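Local coordinates for elicitor protein Hrip2 (Magnaporthe oryzae, PDB 5FID), which is a fungal protein elicitor that probably triggers defence responses in the host plant, at residues Q4-H9 with F40-R45; V18-Y23 with S47-K52; L80-G85 with Y114-M119; D90-L95 with C106-A111. The protein carries 1 engineered substitution. One frame throughout, in Å; residues are numbered along the deposited sequence.

Contact 1 (Q4-H9 with F40-R45); sequences QQAIVH and FSEDFR
Gln-5 and Asp-43 meet through their side chains at a non-hydrogen-bonded pair of two antiparallel strands in a five-stranded mixed sheet. The amide NE2 of Gln-5 donates to OD1 of Asp-43 at 2.6 Å, staying near its own amide plane but striking the carboxylate from above, since the two flat groups are turned 73° apart. A water donates to both Gln-5 OE1 and Asp-43 OD1, so amide and carboxylate are tied twice. A bend at chi2 (-84°) brings the Gln-5 amide back over the partner strand although its CB starts off away from it.

The strands 5-9 and 39-43 pair as neighbour and edge, Ala-6 exchanging two backbone bonds with Glu-42 and Val-8 two with Phe-40. Beyond the last pair, Phe-44 N reaches Gln-4 O at 2.7 Å and continues the pairing past the strand end. Glu-42 projects on the same face as Ala-6; its OE1 takes both NE and NH2 of Arg-45 from one side of the carboxylate plane, while OE2 is held by Tyr-67 and Ser-20.

Packing completes the seam. Val-8 CG2 lies 4.1 Å from Phe-40 CD2, on the face that also carries Ala-6. At the far end the Phe-44 ring, stacked with Tyr-67, receives Gln-4 CB over one face, 3.8 Å from the ring centroid and 21° off its normal.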
loop_
_atom_site.group_PDB
_atom_site.type_symbol
_atom_site.label_atom_id
_atom_site.label_comp_id
_atom_site.label_asym_id
_atom_site.label_seq_id
_atom_site.Cartn_x
_atom_site.Cartn_y
_atom_site.Cartn_z
ATOM N N GLN A 4 14.111 0.791 -12.774
ATOM C CA GLN A 4 12.728 0.389 -12.540
ATOM C C GLN A 4 11.802 0.950 -13.615
ATOM O O GLN A 4 11.957 2.097 -14.040
ATOM C CB GLN A 4 12.272 0.857 -11.163
ATOM C CG GLN A 4 13.073 0.249 -10.037
ATOM C CD GLN A 4 12.720 0.852 -8.703
ATOM O OE1 GLN A 4 11.924 0.291 -7.949
ATOM N NE2 GLN A 4 13.305 2.010 -8.401
ATOM N N GLN A 5 10.841 0.142 -14.051
ATOM C CA GLN A 5 9.963 0.539 -15.141
ATOM C C GLN A 5 8.497 0.482 -14.749
ATOM O O GLN A 5 8.089 -0.369 -13.956
ATOM C CB GLN A 5 10.202 -0.368 -16.346
ATOM C CG GLN A 5 11.676 -0.489 -16.725
ATOM C CD GLN A 5 12.141 0.634 -17.613
ATOM O OE1 GLN A 5 11.607 0.828 -18.710
ATOM N NE2 GLN A 5 13.151 1.385 -17.155
ATOM N N ALA A 6 7.711 1.399 -15.301
ATOM C CA ALA A 6 6.260 1.272 -15.263
ATOM C C ALA A 6 5.880 0.784 -16.649
ATOM O O ALA A 6 6.271 1.384 -17.652
ATOM C CB ALA A 6 5.592 2.612 -14.958
ATOM N N ILE A 7 5.115 -0.300 -16.705
ATOM C CA ILE A 7 4.869 -0.995 -17.964
ATOM C C ILE A 7 3.381 -1.249 -18.148
ATOM O O ILE A 7 2.697 -1.644 -17.214
ATOM C CB ILE A 7 5.590 -2.357 -17.959
ATOM C CG1 ILE A 7 7.093 -2.172 -17.770
ATOM C CG2 ILE A 7 5.314 -3.142 -19.229
ATOM C CD1 ILE A 7 7.781 -3.447 -17.356
ATOM N N VAL A 8 2.877 -1.017 -19.355
ATOM C CA VAL A 8 1.500 -1.371 -19.672
ATOM C C VAL A 8 1.454 -2.249 -20.915
ATOM O O VAL A 8 1.762 -1.796 -22.016
ATOM C CB VAL A 8 0.618 -0.127 -19.898
ATOM C CG1 VAL A 8 -0.819 -0.549 -20.201
ATOM C CG2 VAL A 8 0.635 0.766 -18.668
ATOM N N HIS A 9 1.076 -3.513 -20.736
ATOM C CA HIS A 9 0.932 -4.427 -21.876
ATOM C C HIS A 9 -0.501 -4.385 -22.374
ATOM O O HIS A 9 -1.421 -4.728 -21.633
ATOM C CB HIS A 9 1.220 -5.875 -21.483
ATOM C CG HIS A 9 2.582 -6.103 -20.898
ATOM N ND1 HIS A 9 3.738 -5.935 -21.620
ATOM C CD2 HIS A 9 2.950 -6.534 -19.666
ATOM C CE1 HIS A 9 4.778 -6.235 -20.848
ATOM N NE2 HIS A 9 4.328 -6.603 -19.666
ATOM N N PHE A 40 3.583 -0.346 -23.595
ATOM C CA PHE A 40 4.137 0.936 -23.188
ATOM C C PHE A 40 5.125 0.706 -22.051
ATOM O O PHE A 40 4.901 -0.139 -21.186
ATOM C CB PHE A 40 3.005 1.845 -22.696
ATOM C CG PHE A 40 3.474 3.019 -21.863
ATOM C CD1 PHE A 40 3.791 4.228 -22.463
ATOM C CD2 PHE A 40 3.573 2.916 -20.484
ATOM C CE1 PHE A 40 4.213 5.316 -21.693
ATOM C CE2 PHE A 40 3.994 3.994 -19.717
ATOM C CZ PHE A 40 4.312 5.192 -20.328
ATOM N N SER A 41 6.210 1.468 -22.017
ATOM C CA SER A 41 7.050 1.460 -20.825
ATOM C C SER A 41 7.749 2.789 -20.621
ATOM O O SER A 41 8.026 3.504 -21.581
ATOM C CB SER A 41 8.073 0.325 -20.879
ATOM O OG SER A 41 8.977 0.521 -21.943
ATOM N N GLU A 42 8.027 3.119 -19.365
ATOM C CA GLU A 42 8.845 4.291 -19.059
ATOM C C GLU A 42 9.710 3.988 -17.850
ATOM O O GLU A 42 9.347 3.166 -17.016
ATOM C CB GLU A 42 7.966 5.516 -18.773
ATOM C CG GLU A 42 7.166 5.437 -17.469
ATOM C CD GLU A 42 6.459 6.752 -17.164
ATOM O OE1 GLU A 42 6.423 7.624 -18.070
ATOM O OE2 GLU A 42 5.949 6.935 -16.030
ATOM N N ASP A 43 10.869 4.636 -17.764
ATOM C CA ASP A 43 11.652 4.568 -16.542
ATOM C C ASP A 43 10.861 5.185 -15.408
ATOM O O ASP A 43 10.139 6.164 -15.619
ATOM C CB ASP A 43 12.942 5.367 -16.680
ATOM C CG ASP A 43 13.888 4.779 -17.682
ATOM O OD1 ASP A 43 13.596 3.693 -18.230
ATOM O OD2 ASP A 43 14.947 5.403 -17.908
ATOM N N PHE A 44 11.016 4.630 -14.208
ATOM C CA PHE A 44 10.422 5.211 -13.009
ATOM C C PHE A 44 10.820 6.668 -12.858
ATOM O O PHE A 44 12.013 7.009 -12.851
ATOM C CB PHE A 44 10.896 4.467 -11.761
ATOM C CG PHE A 44 9.890 3.509 -11.197
ATOM C CD1 PHE A 44 8.983 2.861 -12.019
ATOM C CD2 PHE A 44 9.857 3.257 -9.832
ATOM C CE1 PHE A 44 8.061 1.971 -11.484
ATOM C CE2 PHE A 44 8.933 2.377 -9.291
ATOM C CZ PHE A 44 8.039 1.733 -10.119
ATOM N N ARG A 45 9.819 7.528 -12.716
ATOM C CA ARG A 45 10.071 8.934 -12.480
ATOM C C ARG A 45 10.256 9.116 -10.992
ATOM O O ARG A 45 9.516 8.536 -10.201
ATOM C CB ARG A 45 8.915 9.778 -13.004
ATOM C CG ARG A 45 8.783 9.699 -14.516
ATOM C CD ARG A 45 7.464 10.259 -15.000
ATOM N NE ARG A 45 7.333 10.056 -16.439
ATOM C CZ ARG A 45 7.842 10.866 -17.357
ATOM N NH1 ARG A 45 8.514 11.947 -16.991
ATOM N NH2 ARG A 45 7.676 10.591 -18.642
HETATM O O HOH W 1 12.529 2.725 -20.377
#

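Contact 2 (V18-Y23 with S47-K52); sequences VQSFPY and SGSTVK
The hydroxyls of Ser-49 and Ser-20 meet across the strands, Ser-49 OG to Ser-20 OG at 2.5 Å, so short that the exact length is doubtful; Ser-49 is the donor, and both residues are buried. Both oxygens stand opposite their own backbone nitrogens (chi1 -171° in Ser-20, -160° in Ser-49), which swings them together on the face that also carries Val-51. Ser-20 OG is also bonded to Glu-42, so this polar pair is tied to the neighbouring sheet.

Phe-21 and Lys-52 meet on the other face. The fully extended lysine chain crosses the ring at about a right angle: Lys-52 CD comes within 3.4 Å of Phe-21 CE1, CE rides over the ring face, and NZ ends 4.3 Å from the ring centroid in a cation-pi contact. The rim of the same ring has Thr-50 O close to its plane.

These side chains hang on two neighbouring strands, 16-22 and 49-54, of the six-stranded antiparallel sheet. Gln-19 exchanges backbone bonds with Lys-52, and Phe-21 with Thr-50; Thr-50 N approaches Phe-21 O from well above the carbonyl plane. Val-18 CG1 and Val-51 CG1 press together at 3.5 Å, a close fit for two methyl groups.

Past the strand end, Gly-48 O is gripped twice, by Tyr-23 N at 3.0 Å and by Ser-47 OG, the hydroxyl arriving in the carbonyl plane on a lone pair. Tyr-23 lays one ring face over the peptide between Ser-49 and Thr-50, with Thr-50 OG1 3.2 Å from Tyr-23 CE1. The Tyr-23 side chain also packs against Asn-72 of the second subunit.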
loop_
_atom_site.group_PDB
_atom_site.type_symbol
_atom_site.label_atom_id
_atom_site.label_comp_id
_atom_site.label_asym_id
_atom_site.label_seq_id
_atom_site.Cartn_x
_atom_site.Cartn_y
_atom_site.Cartn_z
ATOM N N VAL A 18 -1.897 5.559 -24.000
ATOM C CA VAL A 18 -1.286 5.614 -22.680
ATOM C C VAL A 18 -0.446 6.876 -22.574
ATOM O O VAL A 18 0.241 7.241 -23.526
ATOM C CB VAL A 18 -0.379 4.379 -22.455
ATOM C CG1 VAL A 18 0.278 4.431 -21.076
ATOM C CG2 VAL A 18 -1.182 3.096 -22.590
ATOM N N GLN A 19 -0.517 7.562 -21.434
ATOM C CA GLN A 19 0.340 8.724 -21.202
ATOM C C GLN A 19 0.599 8.938 -19.710
ATOM O O GLN A 19 -0.301 8.760 -18.868
ATOM C CB GLN A 19 -0.248 9.994 -21.835
ATOM C CG GLN A 19 0.727 11.162 -21.902
ATOM C CD GLN A 19 0.164 12.359 -22.647
ATOM O OE1 GLN A 19 -1.050 12.476 -22.827
ATOM N NE2 GLN A 19 1.052 13.255 -23.101
ATOM N N SER A 20 1.834 9.315 -19.385
ATOM C CA SER A 20 2.258 9.483 -17.996
ATOM C C SER A 20 2.304 10.950 -17.593
ATOM O O SER A 20 2.799 11.803 -18.341
ATOM C CB SER A 20 3.635 8.845 -17.775
ATOM O OG SER A 20 3.965 8.818 -16.389
ATOM N N PHE A 21 1.782 11.230 -16.402
ATOM C CA PHE A 21 1.656 12.587 -15.896
ATOM C C PHE A 21 2.372 12.689 -14.560
ATOM O O PHE A 21 1.782 12.388 -13.517
ATOM C CB PHE A 21 0.171 12.920 -15.717
ATOM C CG PHE A 21 -0.592 12.924 -17.001
ATOM C CD1 PHE A 21 -0.979 11.735 -17.597
ATOM C CD2 PHE A 21 -0.900 14.115 -17.631
ATOM C CE1 PHE A 21 -1.654 11.730 -18.799
ATOM C CE2 PHE A 21 -1.588 14.116 -18.826
ATOM C CZ PHE A 21 -1.967 12.925 -19.410
ATOM N N PRO A 22 3.649 13.114 -14.589
ATOM C CA PRO A 22 4.517 13.156 -13.409
ATOM C C PRO A 22 3.906 13.945 -12.252
ATOM O O PRO A 22 3.330 15.016 -12.478
ATOM C CB PRO A 22 5.768 13.868 -13.923
ATOM C CG PRO A 22 5.799 13.562 -15.388
ATOM C CD PRO A 22 4.351 13.552 -15.811
ATOM N N TYR A 23 4.030 13.421 -11.034
ATOM C CA TYR A 23 3.502 14.115 -9.864
ATOM C C TYR A 23 4.180 15.457 -9.620
ATOM O O TYR A 23 3.571 16.363 -9.041
ATOM C CB TYR A 23 3.624 13.241 -8.606
ATOM C CG TYR A 23 2.607 12.125 -8.515
ATOM C CD1 TYR A 23 1.312 12.313 -8.963
ATOM C CD2 TYR A 23 2.941 10.889 -7.977
ATOM C CE1 TYR A 23 0.368 11.297 -8.880
ATOM C CE2 TYR A 23 2.001 9.855 -7.896
ATOM C CZ TYR A 23 0.718 10.074 -8.353
ATOM O OH TYR A 23 -0.233 9.077 -8.274
ATOM N N SER A 47 9.683 11.441 -8.919
ATOM C CA SER A 47 8.527 11.998 -8.217
ATOM C C SER A 47 7.303 11.090 -8.203
ATOM O O SER A 47 6.332 11.375 -7.505
ATOM C CB SER A 47 8.115 13.328 -8.859
ATOM O OG SER A 47 7.594 13.152 -10.192
ATOM N N GLY A 48 7.337 10.017 -8.983
ATOM C CA GLY A 48 6.149 9.199 -9.156
ATOM C C GLY A 48 5.301 9.760 -10.286
ATOM O O GLY A 48 5.579 10.845 -10.804
ATOM N N SER A 49 4.253 9.040 -10.669
ATOM C CA SER A 49 3.452 9.480 -11.805
ATOM C C SER A 49 2.073 8.851 -11.820
ATOM O O SER A 49 1.835 7.830 -11.174
ATOM C CB SER A 49 4.174 9.142 -13.109
ATOM O OG SER A 49 3.683 9.936 -14.180
ATOM N N THR A 50 1.176 9.484 -12.569
ATOM C CA THR A 50 -0.107 8.903 -12.916
ATOM C C THR A 50 -0.087 8.502 -14.387
ATOM O O THR A 50 0.123 9.342 -15.270
ATOM C CB THR A 50 -1.245 9.913 -12.691
ATOM O OG1 THR A 50 -1.340 10.201 -11.291
ATOM C CG2 THR A 50 -2.569 9.348 -13.179
ATOM N N VAL A 51 -0.294 7.220 -14.662
ATOM C CA VAL A 51 -0.316 6.759 -16.049
ATOM C C VAL A 51 -1.764 6.543 -16.480
ATOM O O VAL A 51 -2.417 5.607 -16.012
ATOM C CB VAL A 51 0.486 5.453 -16.218
ATOM C CG1 VAL A 51 0.492 5.020 -17.670
ATOM C CG2 VAL A 51 1.921 5.650 -15.753
ATOM N N LYS A 52 -2.275 7.413 -17.355
ATOM C CA LYS A 52 -3.643 7.258 -17.864
ATOM C C LYS A 52 -3.675 6.237 -18.988
ATOM O O LYS A 52 -2.736 6.158 -19.775
ATOM C CB LYS A 52 -4.188 8.588 -18.390
ATOM C CG LYS A 52 -4.259 9.706 -17.374
ATOM C CD LYS A 52 -4.858 10.954 -18.017
ATOM C CE LYS A 52 -4.952 12.115 -17.017
ATOM N NZ LYS A 52 -5.507 13.335 -17.698
#

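Contact 3 (L80-G85 with Y114-M119); sequences LSSEWG and YSRPDM
Ser-82 and Arg-116 are brought together by their torsions: the serine OG sits between its backbone N and carbonyl carbon (chi1 63°), while the arginine chain folds at chi2 (-75°) and chi3 (-53°), turning its end back toward the loop that its CB leaves. Arg-116 NH1 then donates to Ser-82 OG at 3.0 Å, a bent bond with the hydroxyl tilted from the guanidinium plane, and Arg-116 CD lies 3.2 Å from the same oxygen.

The backbones meet at one bridge, Ser-81 with Ser-115. Ser-115 N gives a nearly straight bond to Leu-80 O at 2.8 Å, and Ser-82 N returns one to Ser-115 O.

On the inner side Leu-80 lays CG and CD2 obliquely against CD2 and CE2 of Tyr-114, Leu-80 CG lying 3.8 Å from Tyr-114 CD2. On the outer side Glu-83 CG packs on Pro-117 CD; Glu-83 OE1 accepts a hydrogen bond from Ser-81 OG, while OE2 forms a salt bridge with Lys-120.

Ser-81 OG also accepts from Glu-83 N, forming an ST turn where strand 75-81 ends. A type I turn follows from Ser-82 to Gly-85, and the partner segment makes its own type I turn from Arg-116 to Met-119.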
loop_
_atom_site.group_PDB
_atom_site.type_symbol
_atom_site.label_atom_id
_atom_site.label_comp_id
_atom_site.label_asym_id
_atom_site.label_seq_id
_atom_site.Cartn_x
_atom_site.Cartn_y
_atom_site.Cartn_z
ATOM N N LEU A 80 -3.940 0.590 -8.926
ATOM C CA LEU A 80 -4.707 0.365 -10.148
ATOM C C LEU A 80 -6.087 0.968 -9.929
ATOM O O LEU A 80 -6.897 0.409 -9.196
ATOM C CB LEU A 80 -4.821 -1.135 -10.438
ATOM C CG LEU A 80 -5.587 -1.514 -11.711
ATOM C CD1 LEU A 80 -4.868 -0.980 -12.940
ATOM C CD2 LEU A 80 -5.742 -3.031 -11.809
ATOM N N SER A 81 -6.359 2.112 -10.562
ATOM C CA SER A 81 -7.540 2.902 -10.200
ATOM C C SER A 81 -8.561 3.056 -11.312
ATOM O O SER A 81 -8.208 3.346 -12.454
ATOM C CB SER A 81 -7.112 4.288 -9.727
ATOM O OG SER A 81 -8.237 5.093 -9.414
ATOM N N SER A 82 -9.835 2.865 -10.970
ATOM C CA SER A 82 -10.925 3.184 -11.892
ATOM C C SER A 82 -11.674 4.446 -11.458
ATOM O O SER A 82 -12.827 4.649 -11.853
ATOM C CB SER A 82 -11.910 2.018 -12.003
ATOM O OG SER A 82 -12.539 1.752 -10.755
ATOM N N GLU A 83 -11.019 5.298 -10.666
ATOM C CA GLU A 83 -11.650 6.511 -10.129
ATOM C C GLU A 83 -12.053 7.522 -11.190
ATOM O O GLU A 83 -12.937 8.348 -10.956
ATOM C CB GLU A 83 -10.723 7.213 -9.131
ATOM C CG GLU A 83 -10.552 6.519 -7.803
ATOM C CD GLU A 83 -9.393 7.097 -7.028
ATOM O OE1 GLU A 83 -8.235 6.983 -7.512
ATOM O OE2 GLU A 83 -9.632 7.675 -5.945
ATOM N N TRP A 84 -11.394 7.476 -12.343
ATOM C CA TRP A 84 -11.723 8.395 -13.435
ATOM C C TRP A 84 -12.388 7.686 -14.606
ATOM O O TRP A 84 -12.664 8.310 -15.636
ATOM C CB TRP A 84 -10.464 9.112 -13.941
ATOM C CG TRP A 84 -9.658 9.777 -12.848
ATOM C CD1 TRP A 84 -10.097 10.142 -11.611
ATOM C CD2 TRP A 84 -8.271 10.146 -12.908
ATOM N NE1 TRP A 84 -9.072 10.721 -10.894
ATOM C CE2 TRP A 84 -7.939 10.732 -11.666
ATOM C CE3 TRP A 84 -7.278 10.024 -13.884
ATOM C CZ2 TRP A 84 -6.653 11.212 -11.380
ATOM C CZ3 TRP A 84 -6.002 10.507 -13.603
ATOM C CH2 TRP A 84 -5.700 11.087 -12.357
ATOM N N GLY A 85 -12.629 6.387 -14.449
ATOM C CA GLY A 85 -13.212 5.575 -15.505
ATOM C C GLY A 85 -12.508 4.228 -15.631
ATOM O O GLY A 85 -11.519 3.983 -14.958
ATOM N N TYR A 114 -10.681 -2.737 -8.208
ATOM C CA TYR A 114 -9.911 -1.539 -8.470
ATOM C C TYR A 114 -9.935 -0.585 -7.288
ATOM O O TYR A 114 -10.811 -0.667 -6.422
ATOM C CB TYR A 114 -10.480 -0.817 -9.701
ATOM C CG TYR A 114 -10.438 -1.650 -10.962
ATOM C CD1 TYR A 114 -11.434 -2.574 -11.242
ATOM C CD2 TYR A 114 -9.394 -1.515 -11.868
ATOM C CE1 TYR A 114 -11.391 -3.350 -12.395
ATOM C CE2 TYR A 114 -9.341 -2.283 -13.020
ATOM C CZ TYR A 114 -10.340 -3.198 -13.276
ATOM O OH TYR A 114 -10.276 -3.952 -14.425
ATOM N N SER A 115 -8.982 0.338 -7.266
ATOM C CA SER A 115 -9.036 1.438 -6.317
ATOM C C SER A 115 -10.207 2.324 -6.710
ATOM O O SER A 115 -10.390 2.652 -7.890
ATOM C CB SER A 115 -7.744 2.244 -6.341
ATOM O OG SER A 115 -7.704 3.141 -5.238
ATOM N N ARG A 116 -11.001 2.703 -5.716
ATOM C CA ARG A 116 -12.249 3.425 -5.942
ATOM C C ARG A 116 -12.294 4.666 -5.063
ATOM O O ARG A 116 -11.592 4.726 -4.057
ATOM C CB ARG A 116 -13.431 2.502 -5.598
ATOM C CG ARG A 116 -13.415 1.168 -6.328
ATOM C CD ARG A 116 -13.818 1.304 -7.805
ATOM N NE ARG A 116 -15.091 2.007 -7.890
ATOM C CZ ARG A 116 -15.311 3.113 -8.594
ATOM N NH1 ARG A 116 -14.349 3.653 -9.342
ATOM N NH2 ARG A 116 -16.515 3.672 -8.545
ATOM N N PRO A 117 -13.138 5.647 -5.425
ATOM C CA PRO A 117 -13.198 6.887 -4.646
ATOM C C PRO A 117 -13.474 6.607 -3.178
ATOM O O PRO A 117 -12.864 7.239 -2.307
ATOM C CB PRO A 117 -14.392 7.625 -5.254
ATOM C CG PRO A 117 -14.546 7.063 -6.603
ATOM C CD PRO A 117 -14.082 5.654 -6.557
ATOM N N ASP A 118 -14.369 5.658 -2.918
ATOM C CA ASP A 118 -14.804 5.358 -1.558
ATOM C C ASP A 118 -14.131 4.124 -0.959
ATOM O O ASP A 118 -14.406 3.738 0.182
ATOM C CB ASP A 118 -16.328 5.221 -1.499
ATOM C CG ASP A 118 -16.895 4.314 -2.591
ATOM O OD1 ASP A 118 -16.208 4.038 -3.606
ATOM O OD2 ASP A 118 -18.069 3.893 -2.430
HETATM N N MSE A 119 -13.253 3.497 -1.731
HETATM C CA MSE A 119 -12.404 2.444 -1.188
HETATM C C MSE A 119 -11.084 2.417 -1.935
HETATM O O MSE A 119 -10.968 1.774 -2.979
HETATM C CB MSE A 119 -13.092 1.079 -1.246
HETATM C CG MSE A 119 -12.240 -0.058 -0.687
HETATM SE SE MSE A 119 -11.573 0.299 1.138
HETATM C CE MSE A 119 -13.288 0.687 2.009
#

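Contact 4 (D90-L95 with C106-A111); sequences DKRVTL and CAPNDA
Arg-92 reaches over Ala-107 and Pro-108, and its side chain can be followed outward as a worked case of an arginine used for its flat surface. Arg-92 CB lies 3.8 Å from Pro-108 CD and equally far from Cys-106 O. CG, opposite the backbone N (chi1 180°), comes closer to that carbonyl, 3.5 Å from Cys-106 O. A bend at chi3 (-59°) then turns NE past Pro-108 CD and sets the guanidinium over the start of the turn: Ala-107 CA sits beneath one face, offset toward the rim, under CZ and NH1. The tip NH2 touches Ala-107 CB at 3.7 Å and Pro-108 CD, while NH1 has its polar partner in Asn-105 OD1.

Next along, the backbones pair once as a hydrogen-bonded antiparallel bridge. Cys-106 N donates to Val-93 O at 2.8 Å, and Val-93 N bonds in return to Cys-106 O. The Cys-106 sulfur points into the disulfide with Cys-113, and its side chain packs with Leu-80 and Tyr-114.

Farther out the chains stay close but the paired hydrogen bonds give way to other contacts. Pro-108 CA makes a CA-H...O contact with Lys-91 O, and Pro-108 CB rests 3.5 Å from Asp-90 O. A water donates to Asp-90 O and is weakly bonded by Asn-109 ND2. Lys-91 NZ curls back to a salt bridge with Asp-90 OD2.

Asp-110 N returns to Ala-107 O, closing a type II beta turn that follows directly on the edge strand 104-106 of the mixed sheet, with the disulfide at its base.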
loop_
_atom_site.group_PDB
_atom_site.type_symbol
_atom_site.label_atom_id
_atom_site.label_comp_id
_atom_site.label_asym_id
_atom_site.label_seq_id
_atom_site.Cartn_x
_atom_site.Cartn_y
_atom_site.Cartn_z
ATOM N N ASP A 90 -15.031 -4.745 -18.588
ATOM C CA ASP A 90 -15.567 -6.032 -19.029
ATOM C C ASP A 90 -14.479 -7.092 -19.259
ATOM O O ASP A 90 -14.782 -8.212 -19.673
ATOM C CB ASP A 90 -16.364 -5.842 -20.330
ATOM C CG ASP A 90 -15.510 -5.283 -21.470
ATOM O OD1 ASP A 90 -14.581 -4.490 -21.204
ATOM O OD2 ASP A 90 -15.764 -5.635 -22.647
ATOM N N LYS A 91 -13.219 -6.735 -19.008
ATOM C CA LYS A 91 -12.087 -7.634 -19.255
ATOM C C LYS A 91 -11.232 -7.797 -18.001
ATOM O O LYS A 91 -11.467 -7.132 -16.994
ATOM C CB LYS A 91 -11.218 -7.092 -20.387
ATOM C CG LYS A 91 -11.939 -6.934 -21.704
ATOM C CD LYS A 91 -12.365 -8.295 -22.265
ATOM C CE LYS A 91 -13.053 -8.118 -23.608
ATOM N NZ LYS A 91 -13.586 -6.729 -23.706
ATOM N N ARG A 92 -10.240 -8.679 -18.058
ATOM C CA ARG A 92 -9.342 -8.859 -16.922
ATOM C C ARG A 92 -8.189 -7.855 -17.001
ATOM O O ARG A 92 -7.610 -7.642 -18.070
ATOM C CB ARG A 92 -8.792 -10.290 -16.888
ATOM C CG ARG A 92 -7.839 -10.559 -15.724
ATOM C CD ARG A 92 -7.498 -12.043 -15.604
ATOM N NE ARG A 92 -8.694 -12.853 -15.395
ATOM C CZ ARG A 92 -9.204 -13.163 -14.206
ATOM N NH1 ARG A 92 -8.626 -12.740 -13.089
ATOM N NH2 ARG A 92 -10.297 -13.904 -14.139
ATOM N N VAL A 93 -7.879 -7.224 -15.874
ATOM C CA VAL A 93 -6.730 -6.326 -15.775
ATOM C C VAL A 93 -5.894 -6.712 -14.563
ATOM O O VAL A 93 -6.419 -6.890 -13.457
ATOM C CB VAL A 93 -7.155 -4.843 -15.660
ATOM C CG1 VAL A 93 -5.942 -3.954 -15.450
ATOM C CG2 VAL A 93 -7.909 -4.401 -16.914
ATOM N N THR A 94 -4.588 -6.856 -14.778
ATOM C CA THR A 94 -3.668 -7.185 -13.693
ATOM C C THR A 94 -2.687 -6.044 -13.509
ATOM O O THR A 94 -2.373 -5.338 -14.458
ATOM C CB THR A 94 -2.891 -8.486 -13.991
ATOM O OG1 THR A 94 -2.113 -8.311 -15.182
ATOM C CG2 THR A 94 -3.852 -9.643 -14.197
ATOM N N LEU A 95 -2.210 -5.854 -12.286
ATOM C CA LEU A 95 -1.112 -4.929 -12.040
ATOM C C LEU A 95 -0.248 -5.577 -10.980
ATOM O O LEU A 95 -0.718 -5.856 -9.876
ATOM C CB LEU A 95 -1.624 -3.570 -11.552
ATOM C CG LEU A 95 -0.530 -2.541 -11.219
ATOM C CD1 LEU A 95 0.133 -2.035 -12.489
ATOM C CD2 LEU A 95 -1.093 -1.368 -10.411
ATOM N N CYS A 106 -7.740 -8.230 -11.376
ATOM C CA CYS A 106 -9.136 -7.826 -11.435
ATOM C C CYS A 106 -9.872 -8.561 -12.541
ATOM O O CYS A 106 -9.660 -8.316 -13.735
ATOM C CB CYS A 106 -9.251 -6.300 -11.590
ATOM S SG CYS A 106 -8.549 -5.365 -10.170
ATOM N N ALA A 107 -10.734 -9.482 -12.125
ATOM C CA ALA A 107 -11.497 -10.302 -13.049
ATOM C C ALA A 107 -12.437 -9.420 -13.853
ATOM O O ALA A 107 -12.758 -8.303 -13.425
ATOM C CB ALA A 107 -12.286 -11.358 -12.267
ATOM N N PRO A 108 -12.876 -9.907 -15.024
ATOM C CA PRO A 108 -13.898 -9.196 -15.796
ATOM C C PRO A 108 -15.090 -8.796 -14.927
ATOM O O PRO A 108 -15.598 -9.628 -14.165
ATOM C CB PRO A 108 -14.326 -10.238 -16.829
ATOM C CG PRO A 108 -13.069 -11.028 -17.077
ATOM C CD PRO A 108 -12.366 -11.096 -15.740
ATOM N N ASN A 109 -15.496 -7.533 -15.034
ATOM C CA ASN A 109 -16.638 -6.972 -14.297
ATOM C C ASN A 109 -16.575 -6.997 -12.768
ATOM O O ASN A 109 -17.588 -6.788 -12.101
ATOM C CB ASN A 109 -17.959 -7.566 -14.785
ATOM C CG ASN A 109 -18.226 -7.253 -16.243
ATOM O OD1 ASN A 109 -18.424 -6.086 -16.620
ATOM N ND2 ASN A 109 -18.227 -8.284 -17.071
ATOM N N ASP A 110 -15.391 -7.229 -12.216
ATOM C CA ASP A 110 -15.202 -7.103 -10.776
ATOM C C ASP A 110 -14.826 -5.667 -10.439
ATOM O O ASP A 110 -13.658 -5.366 -10.200
ATOM C CB ASP A 110 -14.116 -8.066 -10.294
ATOM C CG ASP A 110 -13.998 -8.093 -8.791
ATOM O OD1 ASP A 110 -14.844 -7.473 -8.106
ATOM O OD2 ASP A 110 -13.058 -8.740 -8.285
ATOM N N ALA A 111 -15.823 -4.786 -10.395
ATOM C CA ALA A 111 -15.578 -3.353 -10.239
ATOM C C ALA A 111 -14.880 -2.999 -8.930
ATOM O O ALA A 111 -14.098 -2.047 -8.875
ATOM C CB ALA A 111 -16.884 -2.575 -10.366
HETATM O O HOH W 2 -17.338 -9.206 -19.376
HETATM O O HOH W 3 -12.272 -5.826 -14.654
#

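Overall arrangement
Contacts 1 and 4 lie near the two ends of the five-stranded mixed sheet, about 20 Å apart between centres, whereas contacts 2 and 3 both reach the six-stranded antiparallel sheet. Contacts 1 and 2 join regular strands with continuous pairing and touch each other through Glu-42 and Ser-20; their chain segments alternate. Contacts 3 and 4 have one bridge each and depend more on turns. Contact 3 is largely buried, whereas contact 4 is more exposed and mixes a weakly held water with a disulfide-linked cysteine; Tyr-114 and Leu-80 join the two by packing. Trp-84 packs on Thr-50 and Lys-52, linking contacts 2 and 3, both of which also touch the second subunit.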